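Local coordinates for protein nitroalkane oxidase (Podospora anserina, PDB 3MKH) that oxidises nitroalkanes to aldehydes or ketones with FAD as cofactor, using molecular oxygen and releasing nitrite and hydrogen peroxide, at residues Gly272-Val277 with Gly404-His409; Lys321-Ala326 with Lys356-Glu361. One frame throughout, in Å; residues are numbered along the deposited sequence.

Contact 1: residues Gly272-Val277 with Gly404-His409; sequences GSAVLV and GIRRRH. With FAD (flavin-adenine dinucleotide), chain E.
Arg-406 NH2 and Ser-273 OG grip the same two oxygens, Asp-399 OD1 and Phe-270 O. The arginine meets the first, on the inferred proton acceptor, through a salt bridge; the other three links are hydrogen bonds. Serine and arginine both hold Asp-399 OD1, as a second shell that probably limits rotation of the carboxylate. Between themselves they only touch: Ser-273 OG lies in the guanidinium plane, at its edge, 3.7 Å from Arg-406 NH2. Ala-274 packs over one face of the same group, with its CB 3.6 Å from Arg-406 NH2. CG of Arg-406 sits beside the backbone N, and the chain bends at chi2 (-46°), which carries the guanidinium across to helix 262-298. An alanine in place of Arg-406 would probably leave Asp-399 without its positive mate and open a gap beside Ala-274. On the FAD side, Gly-404 CA comes within 3.6 Å of C4A of the adenine. The contact joins helix 262-298 to helix 402-415 in the C-terminal helical domain of the acyl-CoA dehydrogenase fold. Helix 345-374 packs against both, through Ala-352 on Val-275 and Leu-353 on Arg-406.

Contact 2: residues Lys321-Ala326 with Lys356-Glu361; sequences KIQTEA and KVFCSE
Phe-358 reaches from helix 345-374 toward helix 311-340, and its ring meets both side chains that touch it from segment 321-326. Its CB points at the other helix. CG stands anti to the backbone N (chi1 177°), which carries the ring toward helix 311-340. CE1 then meets backbone: Gln-323 O lies in the ring plane at the edge, 4.0 Å from Phe-358 CE1, and Ala-326 C is 4.1 Å from the same atom. CZ, the tip, has two side-chain neighbours. Gln-323 OE1 is 3.6 Å from Phe-358 CZ, and Ala-326 CB is 4.0 Å from it. Both approach the ring obliquely. The glutamine chain bends at chi2 (-69°), bringing its amide near the ring, with the two planes 30° apart. Ala-327 and Leu-330 of helix 311-340 also pack on Phe-358. Gln-323 and Phe-358 each touch the other residue's counterpart in the second subunit, so this pairing recurs at the subunit interface. The chemistry between the two segments is thus van der Waals, aromatic carbon against methyl, backbone and amide oxygen. The fit probably rests on shape more than on polar bonding, and any attraction between the ring edge and Gln-323 O is long and weak at most.

Overall arrangement
Both contacts belong to the C-terminal helical domain, and their centres lie about 14 Å apart. Both segments of contact 2 fall between those of contact 1 in the sequence. Helix 345-374 joins them in space. The salt bridge from Arg-407 NH2 to Glu-361 OE2, 2.8 Å long, ties segment 404-409 to segment 356-361. Lys-356 CG also packs 3.6 Å from Val-277 CG1 on segment 272-277. Contact 1 is the one at the active site: the Ser-273 side chain is about 3 Å from that of Asp-399, and Gly-404 and Ile-405 line the FAD pocket. Contact 2 is structural packing remote from the FAD pocket and Asp-399. Both reach the second subunit of the homotetramer.

Contact 1: residues Gly272-Val277 with Gly404-His409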
loop_
_atom_site.group_PDB
_atom_site.type_symbol
_atom_site.label_atom_id
_atom_site.label_comp_id
_atom_site.label_asym_id
_atom_site.label_seq_id
_atom_site.Cartn_x
_atom_site.Cartn_y
_atom_site.Cartn_z
ATOM N N GLY A 272 -0.398 15.536 -23.615
ATOM C CA GLY A 272 0.629 16.484 -23.226
ATOM C C GLY A 272 0.443 16.942 -21.783
ATOM O O GLY A 272 1.400 17.025 -21.004
ATOM N N SER A 273 -0.795 17.238 -21.418
ATOM C CA SER A 273 -1.075 17.745 -20.077
ATOM C C SER A 273 -0.759 16.685 -19.014
ATOM O O SER A 273 -0.359 17.017 -17.895
ATOM C CB SER A 273 -2.528 18.209 -19.953
ATOM O OG SER A 273 -3.417 17.106 -20.041
ATOM N N ALA A 274 -0.946 15.415 -19.377
ATOM C CA ALA A 274 -0.641 14.291 -18.481
ATOM C C ALA A 274 0.822 14.323 -18.013
ATOM O O ALA A 274 1.126 14.046 -16.847
ATOM C CB ALA A 274 -0.952 12.953 -19.180
ATOM N N VAL A 275 1.724 14.644 -18.933
ATOM C CA VAL A 275 3.146 14.759 -18.599
ATOM C C VAL A 275 3.342 15.870 -17.574
ATOM O O VAL A 275 4.079 15.720 -16.599
ATOM C CB VAL A 275 4.012 15.045 -19.862
ATOM C CG1 VAL A 275 5.488 15.281 -19.488
ATOM C CG2 VAL A 275 3.890 13.900 -20.880
ATOM N N LEU A 276 2.656 16.987 -17.792
ATOM C CA LEU A 276 2.825 18.162 -16.944
ATOM C C LEU A 276 2.185 17.956 -15.571
ATOM O O LEU A 276 2.643 18.520 -14.589
ATOM C CB LEU A 276 2.276 19.412 -17.632
ATOM C CG LEU A 276 3.284 20.210 -18.485
ATOM C CD1 LEU A 276 4.514 19.415 -18.912
ATOM C CD2 LEU A 276 2.626 20.904 -19.653
ATOM N N VAL A 277 1.139 17.136 -15.512
ATOM C CA VAL A 277 0.578 16.711 -14.230
ATOM C C VAL A 277 1.595 15.876 -13.440
ATOM O O VAL A 277 1.678 15.973 -12.205
ATOM C CB VAL A 277 -0.764 15.942 -14.394
ATOM C CG1 VAL A 277 -1.165 15.258 -13.072
ATOM C CG2 VAL A 277 -1.866 16.910 -14.849
ATOM N N GLY A 404 -11.615 6.721 -13.942
ATOM C CA GLY A 404 -12.617 6.748 -14.988
ATOM C C GLY A 404 -12.063 7.003 -16.376
ATOM O O GLY A 404 -12.712 6.673 -17.371
ATOM N N ILE A 405 -10.877 7.603 -16.451
ATOM C CA ILE A 405 -10.345 8.045 -17.745
ATOM C C ILE A 405 -8.943 7.515 -18.038
ATOM O O ILE A 405 -8.763 6.673 -18.934
ATOM C CB ILE A 405 -10.383 9.579 -17.869
ATOM C CG1 ILE A 405 -11.835 10.059 -17.695
ATOM C CG2 ILE A 405 -9.776 10.031 -19.205
ATOM C CD1 ILE A 405 -12.080 11.492 -18.117
ATOM N N ARG A 406 -7.952 8.005 -17.296
ATOM C CA ARG A 406 -6.565 7.615 -17.555
ATOM C C ARG A 406 -6.361 6.080 -17.585
ATOM O O ARG A 406 -5.761 5.558 -18.531
ATOM C CB ARG A 406 -5.587 8.315 -16.599
ATOM C CG ARG A 406 -5.675 9.851 -16.589
ATOM C CD ARG A 406 -5.737 10.467 -17.991
ATOM N NE ARG A 406 -5.340 11.882 -17.953
ATOM C CZ ARG A 406 -4.741 12.536 -18.949
ATOM N NH1 ARG A 406 -4.473 11.921 -20.101
ATOM N NH2 ARG A 406 -4.404 13.814 -18.790
ATOM N N ARG A 407 -6.851 5.351 -16.585
ATOM C CA ARG A 407 -6.679 3.893 -16.620
ATOM C C ARG A 407 -7.471 3.198 -17.752
ATOM O O ARG A 407 -7.057 2.140 -18.230
ATOM C CB ARG A 407 -6.964 3.237 -15.265
ATOM C CG ARG A 407 -5.933 3.574 -14.176
ATOM C CD ARG A 407 -6.124 2.690 -12.909
ATOM N NE ARG A 407 -5.072 2.961 -11.930
ATOM C CZ ARG A 407 -5.163 3.887 -10.980
ATOM N NH1 ARG A 407 -6.278 4.601 -10.839
ATOM N NH2 ARG A 407 -4.148 4.080 -10.156
ATOM N N ARG A 408 -8.607 3.772 -18.155
ATOM C CA ARG A 408 -9.384 3.250 -19.291
ATOM C C ARG A 408 -8.602 3.428 -20.589
ATOM O O ARG A 408 -8.685 2.601 -21.489
ATOM C CB ARG A 408 -10.736 3.956 -19.442
ATOM C CG ARG A 408 -11.710 3.767 -18.293
ATOM C CD ARG A 408 -11.699 2.337 -17.780
ATOM N NE ARG A 408 -11.280 2.338 -16.390
ATOM C CZ ARG A 408 -10.466 1.448 -15.832
ATOM N NH1 ARG A 408 -9.968 0.438 -16.535
ATOM N NH2 ARG A 408 -10.155 1.583 -14.546
ATOM N N HIS A 409 -7.869 4.530 -20.707
ATOM C CA HIS A 409 -7.010 4.698 -21.871
ATOM C C HIS A 409 -5.875 3.664 -21.877
ATOM O O HIS A 409 -5.635 3.022 -22.890
ATOM C CB HIS A 409 -6.492 6.130 -21.969
ATOM C CG HIS A 409 -7.534 7.105 -22.424
ATOM N ND1 HIS A 409 -7.441 7.795 -23.613
ATOM C CD2 HIS A 409 -8.707 7.483 -21.863
ATOM C CE1 HIS A 409 -8.501 8.571 -23.755
ATOM N NE2 HIS A 409 -9.286 8.398 -22.708
HETATM P PA FAD E . -16.249 11.839 -14.213
HETATM O O1A FAD E . -17.047 11.619 -15.418
HETATM O O2A FAD E . -16.632 12.910 -13.291
HETATM O O5B FAD E . -16.177 10.454 -13.401
HETATM C C5B FAD E . -16.202 10.436 -11.976
HETATM C C4B FAD E . -15.815 9.066 -11.388
HETATM O O4B FAD E . -16.786 8.091 -11.793
HETATM C C3B FAD E . -14.482 8.569 -11.944
HETATM O O3B FAD E . -13.412 9.016 -11.110
HETATM C C2B FAD E . -14.624 7.062 -11.831
HETATM O O2B FAD E . -14.252 6.632 -10.526
HETATM C C1B FAD E . -16.119 6.830 -12.050
HETATM N N9A FAD E . -16.331 6.418 -13.465
HETATM C C8A FAD E . -17.044 7.074 -14.375
HETATM N N7A FAD E . -17.010 6.421 -15.530
HETATM C C5A FAD E . -16.269 5.334 -15.355
HETATM C C6A FAD E . -15.888 4.287 -16.183
HETATM N N6A FAD E . -16.281 4.250 -17.449
HETATM N N1A FAD E . -15.119 3.314 -15.683
HETATM C C2A FAD E . -14.724 3.343 -14.423
HETATM N N3A FAD E . -15.071 4.325 -13.607
HETATM C C4A FAD E . -15.837 5.330 -14.042
HETATM N N1 FAD E . -11.920 20.437 -17.076
HETATM C C2 FAD E . -11.795 21.045 -18.318
HETATM O O2 FAD E . -12.553 20.727 -19.223
HETATM N N3 FAD E . -10.809 22.003 -18.532
HETATM C C4 FAD E . -9.945 22.371 -17.504
HETATM O O4 FAD E . -9.082 23.222 -17.703
HETATM C C4X FAD E . -10.072 21.764 -16.261
HETATM N N5 FAD E . -9.219 22.104 -15.207
HETATM C C5X FAD E . -9.575 21.751 -13.902
HETATM C C6 FAD E . -8.955 22.345 -12.806
HETATM C C7 FAD E . -9.325 21.987 -11.515
HETATM C C7M FAD E . -8.656 22.634 -10.306
HETATM C C8 FAD E . -10.315 21.033 -11.323
HETATM C C8M FAD E . -10.732 20.631 -9.908
HETATM C C9 FAD E . -10.925 20.436 -12.416
HETATM C C9A FAD E . -10.559 20.796 -13.704
HETATM N N10 FAD E . -11.177 20.202 -14.804
HETATM C C10 FAD E . -11.056 20.802 -16.051
HETATM C "C1'" FAD E . -11.943 18.941 -14.663
HETATM C "C2'" FAD E . -11.020 17.726 -14.776
HETATM O "O2'" FAD E . -10.432 17.682 -16.072
HETATM C "C3'" FAD E . -11.737 16.398 -14.482
HETATM O "O3'" FAD E . -10.758 15.373 -14.401
HETATM C "C4'" FAD E . -12.763 15.997 -15.551
HETATM O "O4'" FAD E . -13.985 16.695 -15.349
HETATM C "C5'" FAD E . -13.040 14.490 -15.487
HETATM O "O5'" FAD E . -13.429 14.088 -14.173
HETATM P P FAD E . -13.494 12.546 -13.775
HETATM O O1P FAD E . -12.278 11.894 -14.274
HETATM O O2P FAD E . -13.821 12.436 -12.354
HETATM O O3P FAD E . -14.725 12.037 -14.686
#

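Contact 2: residues Lys321-Ala326 with Lys356-Glu361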
loop_
_atom_site.group_PDB
_atom_site.type_symbol
_atom_site.label_atom_id
_atom_site.label_comp_id
_atom_site.label_asym_id
_atom_site.label_seq_id
_atom_site.Cartn_x
_atom_site.Cartn_y
_atom_site.Cartn_z
ATOM N N LYS A 321 11.470 10.851 -0.379
ATOM C CA LYS A 321 12.554 11.209 -1.309
ATOM C C LYS A 321 12.671 10.192 -2.454
ATOM O O LYS A 321 12.810 10.546 -3.629
ATOM C CB LYS A 321 13.886 11.326 -0.559
ATOM C CG LYS A 321 15.046 11.908 -1.386
ATOM C CD LYS A 321 14.720 13.285 -1.908
ATOM C CE LYS A 321 15.985 14.094 -2.171
ATOM N NZ LYS A 321 16.857 13.481 -3.221
ATOM N N ILE A 322 12.612 8.913 -2.114
ATOM C CA ILE A 322 12.718 7.879 -3.134
ATOM C C ILE A 322 11.599 7.997 -4.167
ATOM O O ILE A 322 11.837 7.973 -5.380
ATOM C CB ILE A 322 12.708 6.484 -2.494
ATOM C CG1 ILE A 322 14.046 6.241 -1.769
ATOM C CG2 ILE A 322 12.449 5.425 -3.560
ATOM C CD1 ILE A 322 13.967 5.279 -0.592
ATOM N N GLN A 323 10.367 8.125 -3.688
ATOM C CA GLN A 323 9.218 8.234 -4.587
ATOM C C GLN A 323 9.321 9.453 -5.495
ATOM O O GLN A 323 8.936 9.396 -6.679
ATOM C CB GLN A 323 7.918 8.264 -3.777
ATOM C CG GLN A 323 7.623 6.936 -3.037
ATOM C CD GLN A 323 7.289 5.806 -3.999
ATOM O OE1 GLN A 323 6.536 5.996 -4.962
ATOM N NE2 GLN A 323 7.840 4.625 -3.741
ATOM N N THR A 324 9.847 10.550 -4.943
ATOM C CA THR A 324 10.002 11.799 -5.691
ATOM C C THR A 324 11.019 11.632 -6.827
ATOM O O THR A 324 10.812 12.119 -7.938
ATOM C CB THR A 324 10.417 12.981 -4.782
ATOM O OG1 THR A 324 9.499 13.086 -3.695
ATOM C CG2 THR A 324 10.377 14.310 -5.555
ATOM N N GLU A 325 12.119 10.949 -6.537
ATOM C CA GLU A 325 13.134 10.710 -7.566
ATOM C C GLU A 325 12.579 9.813 -8.676
ATOM O O GLU A 325 12.769 10.094 -9.854
ATOM C CB GLU A 325 14.428 10.147 -6.950
ATOM C CG GLU A 325 15.093 11.104 -5.934
ATOM C CD GLU A 325 15.574 12.407 -6.576
ATOM O OE1 GLU A 325 15.431 12.561 -7.802
ATOM O OE2 GLU A 325 16.123 13.268 -5.861
ATOM N N ALA A 326 11.856 8.754 -8.311
ATOM C CA ALA A 326 11.177 7.935 -9.326
ATOM C C ALA A 326 10.188 8.746 -10.155
ATOM O O ALA A 326 10.119 8.598 -11.378
ATOM C CB ALA A 326 10.452 6.770 -8.670
ATOM N N LYS A 356 1.346 10.618 -15.388
ATOM C CA LYS A 356 0.188 11.258 -14.756
ATOM C C LYS A 356 -0.319 10.396 -13.596
ATOM O O LYS A 356 -0.485 10.874 -12.480
ATOM C CB LYS A 356 -0.930 11.494 -15.778
ATOM C CG LYS A 356 -1.968 12.555 -15.389
ATOM C CD LYS A 356 -2.989 12.065 -14.351
ATOM C CE LYS A 356 -4.255 12.957 -14.367
ATOM N NZ LYS A 356 -5.273 12.541 -13.327
ATOM N N VAL A 357 -0.559 9.118 -13.859
ATOM C CA VAL A 357 -1.105 8.249 -12.828
ATOM C C VAL A 357 -0.122 8.030 -11.679
ATOM O O VAL A 357 -0.496 8.105 -10.514
ATOM C CB VAL A 357 -1.552 6.890 -13.406
ATOM C CG1 VAL A 357 -1.981 5.945 -12.279
ATOM C CG2 VAL A 357 -2.677 7.102 -14.411
ATOM N N PHE A 358 1.140 7.761 -11.993
ATOM C CA PHE A 358 2.115 7.460 -10.941
ATOM C C PHE A 358 2.346 8.654 -10.012
ATOM O O PHE A 358 2.317 8.518 -8.795
ATOM C CB PHE A 358 3.466 7.028 -11.546
ATOM C CG PHE A 358 4.545 6.762 -10.510
ATOM C CD1 PHE A 358 5.375 7.783 -10.068
ATOM C CD2 PHE A 358 4.704 5.498 -9.962
ATOM C CE1 PHE A 358 6.372 7.541 -9.115
ATOM C CE2 PHE A 358 5.686 5.249 -9.015
ATOM C CZ PHE A 358 6.526 6.271 -8.588
ATOM N N CYS A 359 2.612 9.813 -10.614
ATOM C CA CYS A 359 3.036 10.993 -9.885
ATOM C C CYS A 359 1.876 11.626 -9.114
ATOM O O CYS A 359 2.073 12.120 -8.006
ATOM C CB CYS A 359 3.665 12.026 -10.832
ATOM S SG CYS A 359 5.191 11.443 -11.679
ATOM N N SER A 360 0.677 11.617 -9.693
ATOM C CA SER A 360 -0.472 12.207 -8.999
ATOM C C SER A 360 -0.720 11.443 -7.706
ATOM O O SER A 360 -0.933 12.037 -6.658
ATOM C CB SER A 360 -1.733 12.215 -9.878
ATOM O OG SER A 360 -2.123 10.892 -10.207
ATOM N N GLU A 361 -0.658 10.118 -7.772
ATOM C CA GLU A 361 -0.971 9.306 -6.603
ATOM C C GLU A 361 0.186 9.309 -5.608
ATOM O O GLU A 361 -0.025 9.327 -4.387
ATOM C CB GLU A 361 -1.395 7.888 -7.028
ATOM C CG GLU A 361 -2.772 7.923 -7.690
ATOM C CD GLU A 361 -3.253 6.582 -8.229
ATOM O OE1 GLU A 361 -2.658 5.532 -7.890
ATOM O OE2 GLU A 361 -4.247 6.591 -8.987
#